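PDB 3I4P: transcriptional regulator, AsnC family, which probably binds specific DNA sequences to regulate transcription, as a winged helix-turn-helix protein of the Lrp/AsnC family that also binds calcium ions. Local coordinates for residues 80-85 with 102-107; 114-119 with 132-137. One frame throughout, in Å; residues are numbered along the deposited sequence.

Interaction 1. Residues 80-85 with 102-107; sequences KRFSEV and VDYLLR
Phe82, on helix 76-88, and Tyr104, at the start of strand 104-110, meet as an edge-to-face (T-shaped) aromatic pair, and they carry nearly the whole of this contact. The tyrosine offers a face and the phenylalanine an edge: Phe82 CE2 stands over the centre of the Tyr104 ring, 3.8 Å from both Tyr104 CE2 and Tyr104 CZ. All six ring carbons of the tyrosine lie at almost the same distance from that one atom. The planes are inclined at 59°, so the pair is tilted from a true right angle, and the ring centroids are 4.9 Å apart. Such a meeting lets the slightly positive C-H rim of one ring rest on the electron-rich face of the other.

The two side chains run past each other in opposite directions. Phe82 leaves the helix with CG anti to the backbone N (chi1 163°), which carries its ring out to the sheet. A wholly apolar ring suits this buried place, where it also packs on Ile127 and Ile129 and lies nearly parallel to the ring of Trp78. Tyr104 suits its own buried place by its broad aromatic face, which takes the Phe82 edge, while its side chain also touches Leu79 of the same helix and Ile141 of a second subunit.

Where strand 104-110 begins, Asp103 and Tyr104 both face Ile69 of strand 63-70, a classic beta bulge. Asp103, a calcium-binding residue, lies outside the aromatic contact. The Phe82-Tyr104 packing is a helix-on-sheet contact typical of the alpha-beta sandwich of the Lrp/AsnC ligand-binding domain, a ferredoxin-like fold.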
loop_
_atom_site.group_PDB
_atom_site.type_symbol
_atom_site.label_atom_id
_atom_site.label_comp_id
_atom_site.label_asym_id
_atom_site.label_seq_id
_atom_site.Cartn_x
_atom_site.Cartn_y
_atom_site.Cartn_z
ATOM N N LYS A 80 15.886 21.254 -10.657
ATOM C CA LYS A 80 16.393 21.601 -12.007
ATOM C C LYS A 80 17.656 20.796 -12.402
ATOM O O LYS A 80 17.776 20.339 -13.543
ATOM C CB LYS A 80 16.625 23.102 -12.159
ATOM N N ARG A 81 18.553 20.564 -11.447
ATOM C CA ARG A 81 19.775 19.789 -11.693
ATOM C C ARG A 81 19.572 18.276 -11.666
ATOM O O ARG A 81 20.227 17.534 -12.403
ATOM C CB ARG A 81 20.824 20.150 -10.653
ATOM C CG ARG A 81 22.258 20.038 -11.167
ATOM C CD ARG A 81 23.268 20.781 -10.264
ATOM N NE ARG A 81 22.758 22.071 -9.778
ATOM C CZ ARG A 81 22.359 22.350 -8.529
ATOM N NH1 ARG A 81 22.379 21.429 -7.559
ATOM N NH2 ARG A 81 21.924 23.579 -8.250
ATOM N N PHE A 82 18.709 17.814 -10.775
ATOM C CA PHE A 82 18.302 16.423 -10.756
ATOM C C PHE A 82 17.704 16.029 -12.141
ATOM O O PHE A 82 18.075 15.014 -12.735
ATOM C CB PHE A 82 17.305 16.191 -9.611
ATOM C CG PHE A 82 16.520 14.930 -9.743
ATOM C CD1 PHE A 82 17.045 13.727 -9.308
ATOM C CD2 PHE A 82 15.261 14.939 -10.321
ATOM C CE1 PHE A 82 16.326 12.558 -9.450
ATOM C CE2 PHE A 82 14.531 13.773 -10.458
ATOM C CZ PHE A 82 15.061 12.577 -10.033
ATOM N N SER A 83 16.805 16.857 -12.666
ATOM C CA SER A 83 16.147 16.516 -13.901
ATOM C C SER A 83 17.062 16.682 -15.124
ATOM O O SER A 83 16.899 15.937 -16.098
ATOM C CB SER A 83 14.797 17.251 -14.035
ATOM O OG SER A 83 14.943 18.569 -14.486
ATOM N N GLU A 84 18.033 17.609 -15.067
ATOM C CA GLU A 84 19.079 17.694 -16.102
ATOM C C GLU A 84 19.994 16.443 -16.138
ATOM O O GLU A 84 20.370 15.986 -17.239
ATOM C CB GLU A 84 19.951 18.954 -15.948
ATOM C CG GLU A 84 19.297 20.241 -16.452
ATOM N N VAL A 85 20.361 15.885 -14.974
ATOM C CA VAL A 85 21.291 14.740 -14.965
ATOM C C VAL A 85 20.566 13.443 -15.314
ATOM O O VAL A 85 21.129 12.598 -16.004
ATOM C CB VAL A 85 22.134 14.567 -13.648
ATOM C CG1 VAL A 85 22.739 15.912 -13.169
ATOM C CG2 VAL A 85 21.345 13.882 -12.581
ATOM N N VAL A 102 3.880 9.058 -6.469
ATOM C CA VAL A 102 5.230 9.061 -6.990
ATOM C C VAL A 102 5.568 10.461 -7.513
ATOM O O VAL A 102 4.721 11.133 -8.068
ATOM C CB VAL A 102 5.362 7.951 -8.055
ATOM C CG1 VAL A 102 6.431 8.255 -9.048
ATOM C CG2 VAL A 102 5.592 6.601 -7.356
ATOM N N ASP A 103 6.815 10.880 -7.315
ATOM C CA ASP A 103 7.299 12.201 -7.702
ATOM C C ASP A 103 7.707 12.240 -9.182
ATOM O O ASP A 103 7.444 13.236 -9.867
ATOM C CB ASP A 103 8.554 12.586 -6.871
ATOM C CG ASP A 103 8.234 13.026 -5.449
ATOM O OD1 ASP A 103 7.253 13.786 -5.266
ATOM O OD2 ASP A 103 8.999 12.671 -4.522
ATOM N N TYR A 104 8.432 11.201 -9.627
ATOM C CA TYR A 104 8.857 11.107 -11.008
ATOM C C TYR A 104 8.637 9.704 -11.566
ATOM O O TYR A 104 8.710 8.709 -10.843
ATOM C CB TYR A 104 10.321 11.518 -11.162
ATOM C CG TYR A 104 10.632 12.973 -10.754
ATOM C CD1 TYR A 104 10.745 13.982 -11.717
ATOM C CD2 TYR A 104 10.823 13.328 -9.426
ATOM C CE1 TYR A 104 11.041 15.289 -11.371
ATOM C CE2 TYR A 104 11.119 14.638 -9.066
ATOM C CZ TYR A 104 11.237 15.618 -10.046
ATOM O OH TYR A 104 11.534 16.930 -9.703
ATOM N N LEU A 105 8.329 9.649 -12.851
ATOM C CA LEU A 105 8.227 8.391 -13.572
ATOM C C LEU A 105 9.164 8.436 -14.790
ATOM O O LEU A 105 9.074 9.349 -15.627
ATOM C CB LEU A 105 6.782 8.072 -13.975
ATOM C CG LEU A 105 6.515 6.700 -14.633
ATOM C CD1 LEU A 105 6.893 5.515 -13.714
ATOM C CD2 LEU A 105 5.046 6.572 -15.114
ATOM N N LEU A 106 10.058 7.446 -14.861
ATOM C CA LEU A 106 10.947 7.272 -16.020
ATOM C C LEU A 106 10.569 6.008 -16.777
ATOM O O LEU A 106 10.173 5.017 -16.168
ATOM C CB LEU A 106 12.424 7.153 -15.625
ATOM C CG LEU A 106 13.232 8.208 -14.871
ATOM C CD1 LEU A 106 12.537 8.766 -13.643
ATOM C CD2 LEU A 106 14.613 7.548 -14.467
ATOM N N ARG A 107 10.697 6.072 -18.097
ATOM C CA ARG A 107 10.759 4.879 -18.946
ATOM C C ARG A 107 12.173 4.688 -19.454
ATOM O O ARG A 107 12.754 5.603 -20.061
ATOM C CB ARG A 107 9.844 4.977 -20.153
ATOM C CG ARG A 107 9.750 3.670 -20.879
ATOM C CD ARG A 107 8.585 3.586 -21.873
ATOM N NE ARG A 107 8.909 4.207 -23.150
ATOM C CZ ARG A 107 9.556 3.649 -24.183
ATOM N NH1 ARG A 107 9.758 4.373 -25.275
ATOM N NH2 ARG A 107 10.015 2.418 -24.159
#

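Interaction 2. Residues 114-119 with 132-137; sequences AAYDAF and VSSAFA. With CA (calcium ion), chain F.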
loop_
_atom_site.group_PDB
_atom_site.type_symbol
_atom_site.label_atom_id
_atom_site.label_comp_id
_atom_site.label_asym_id
_atom_site.label_seq_id
_atom_site.Cartn_x
_atom_site.Cartn_y
_atom_site.Cartn_z
ATOM N N ALA A 114 20.551 -7.374 -16.310
ATOM C CA ALA A 114 21.923 -6.980 -15.952
ATOM C C ALA A 114 22.269 -5.575 -16.476
ATOM O O ALA A 114 22.845 -4.788 -15.735
ATOM C CB ALA A 114 22.958 -8.025 -16.414
ATOM N N ALA A 115 21.899 -5.269 -17.731
ATOM C CA ALA A 115 22.080 -3.922 -18.302
ATOM C C ALA A 115 21.292 -2.885 -17.478
ATOM O O ALA A 115 21.723 -1.768 -17.317
ATOM C CB ALA A 115 21.634 -3.865 -19.785
ATOM N N TYR A 116 20.129 -3.268 -16.964
ATOM C CA TYR A 116 19.344 -2.371 -16.121
ATOM C C TYR A 116 20.023 -2.136 -14.821
ATOM O O TYR A 116 20.100 -0.995 -14.377
ATOM C CB TYR A 116 17.915 -2.855 -15.815
ATOM C CG TYR A 116 17.214 -1.859 -14.914
ATOM C CD1 TYR A 116 16.820 -0.618 -15.414
ATOM C CD2 TYR A 116 16.985 -2.125 -13.565
ATOM C CE1 TYR A 116 16.200 0.328 -14.602
ATOM C CE2 TYR A 116 16.345 -1.175 -12.746
ATOM C CZ TYR A 116 15.974 0.036 -13.289
ATOM O OH TYR A 116 15.378 0.988 -12.550
ATOM N N ASP A 117 20.440 -3.219 -14.176
ATOM C CA ASP A 117 21.242 -3.114 -12.949
ATOM C C ASP A 117 22.423 -2.128 -13.105
ATOM O O ASP A 117 22.572 -1.234 -12.292
ATOM C CB ASP A 117 21.715 -4.484 -12.479
ATOM C CG ASP A 117 22.312 -4.449 -11.071
ATOM O OD1 ASP A 117 21.825 -3.698 -10.202
ATOM O OD2 ASP A 117 23.284 -5.179 -10.821
ATOM N N ALA A 118 23.213 -2.251 -14.171
ATOM C CA ALA A 118 24.378 -1.346 -14.383
ATOM C C ALA A 118 23.959 0.101 -14.713
ATOM O O ALA A 118 24.701 1.047 -14.433
ATOM C CB ALA A 118 25.328 -1.906 -15.467
ATOM N N PHE A 119 22.789 0.279 -15.319
ATOM C CA PHE A 119 22.284 1.630 -15.613
ATOM C C PHE A 119 21.926 2.318 -14.286
ATOM O O PHE A 119 22.348 3.444 -14.010
ATOM C CB PHE A 119 21.049 1.610 -16.545
ATOM C CG PHE A 119 20.149 2.829 -16.364
ATOM C CD1 PHE A 119 20.491 4.051 -16.927
ATOM C CD2 PHE A 119 19.004 2.760 -15.561
ATOM C CE1 PHE A 119 19.705 5.194 -16.706
ATOM C CE2 PHE A 119 18.201 3.892 -15.340
ATOM C CZ PHE A 119 18.544 5.109 -15.919
ATOM N N VAL A 132 13.394 4.474 -5.056
ATOM C CA VAL A 132 13.250 4.103 -6.451
ATOM C C VAL A 132 12.512 2.760 -6.456
ATOM O O VAL A 132 12.859 1.878 -5.704
ATOM C CB VAL A 132 14.622 3.958 -7.158
ATOM C CG1 VAL A 132 14.433 3.766 -8.668
ATOM C CG2 VAL A 132 15.538 5.156 -6.853
ATOM N N SER A 133 11.457 2.618 -7.255
ATOM C CA SER A 133 10.801 1.326 -7.441
ATOM C C SER A 133 10.759 1.110 -8.928
ATOM O O SER A 133 10.137 1.903 -9.651
ATOM C CB SER A 133 9.401 1.286 -6.822
ATOM O OG SER A 133 8.688 0.079 -7.167
ATOM N N SER A 134 11.470 0.082 -9.392
ATOM C CA SER A 134 11.483 -0.283 -10.798
ATOM C C SER A 134 10.457 -1.388 -11.102
ATOM O O SER A 134 10.301 -2.330 -10.334
ATOM C CB SER A 134 12.886 -0.721 -11.222
ATOM O OG SER A 134 13.885 0.232 -10.823
ATOM N N ALA A 135 9.767 -1.263 -12.229
ATOM C CA ALA A 135 8.817 -2.277 -12.732
ATOM C C ALA A 135 9.148 -2.576 -14.219
ATOM O O ALA A 135 9.128 -1.674 -15.070
ATOM C CB ALA A 135 7.378 -1.779 -12.614
ATOM N N PHE A 136 9.400 -3.845 -14.513
ATOM C CA PHE A 136 9.736 -4.320 -15.853
ATOM C C PHE A 136 8.499 -4.682 -16.643
ATOM O O PHE A 136 7.646 -5.443 -16.165
ATOM C CB PHE A 136 10.635 -5.580 -15.769
ATOM C CG PHE A 136 12.003 -5.305 -15.173
ATOM C CD1 PHE A 136 13.098 -5.088 -15.981
ATOM C CD2 PHE A 136 12.177 -5.265 -13.786
ATOM C CE1 PHE A 136 14.362 -4.829 -15.416
ATOM C CE2 PHE A 136 13.412 -5.002 -13.219
ATOM C CZ PHE A 136 14.511 -4.767 -14.041
ATOM N N ALA A 137 8.420 -4.137 -17.855
ATOM C CA ALA A 137 7.426 -4.521 -18.840
ATOM C C ALA A 137 7.684 -5.967 -19.316
ATOM O O ALA A 137 8.826 -6.336 -19.582
ATOM C CB ALA A 137 7.468 -3.544 -20.027
HETATM CA CA CA F . 14.057 -0.305 -5.192
HETATM O O HOH W 1 15.780 -1.965 -5.096
HETATM O O HOH W 2 15.825 1.397 -4.804
HETATM O O HOH W 3 13.704 -0.025 -2.599
#
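An aromatic helix-to-sheet contact joins helix 113-126 to strand 131-143, outermost of the sheet within this chain, in the ferredoxin-like Lrp/AsnC domain, one layer of helices lying on an antiparallel sheet. Tyr116 does the work for the helix. A fully extended first torsion (chi1 179°) sends its ring from the helix toward the strand, and it packs on Val65, Val67, Val108 and Val110 of the inner strands.

Phe136 turns its edge to a face of Tyr116 in an offset edge-to-face pair, planes at 79°, and Phe136 CZ lies 3.7 Å from Tyr116 CD2. Its apolar ring suits a place shared between subunits, since it also meets Phe136 of a fourth subunit.

The phenol gives Tyr116 a polar end as well as an apolar face. Its hydroxyl pairs with that of Ser134, near the plane of the tyrosine ring, but the modelled separation is improbably short and the position of Ser134 OG uncertain, so the geometry of this hydrogen bond is doubtful.

Near the start of the strand, the Val132 side chain packs on Tyr120 and Ile124, while its backbone helps a calcium ion link subunits: the ion is bound by Gly100 O of a third subunit, three waters and, at 2.5 Å, Val132 O.

In the fold
From the N terminus the chain passes through the DNA-binding helices and strand 63-70 before helix 76-88. Interaction 1 then closes a loop containing strand 92-98, bringing strand 104-110 back under that helix. The chain runs straight on into helix 113-126, and interaction 2 closes a second loop when strand 131-143 returns to pair beside strand 63-70. The loops are in series and neither nest nor cross; the centres of interactions 1 and 2 are about 15 Å apart. Each fastens one of the domain's two helices to the same antiparallel sheet, first at an inner strand and then at one outermost within this chain, and both adjoin the second subunit, into which the sheet continues through Ala137.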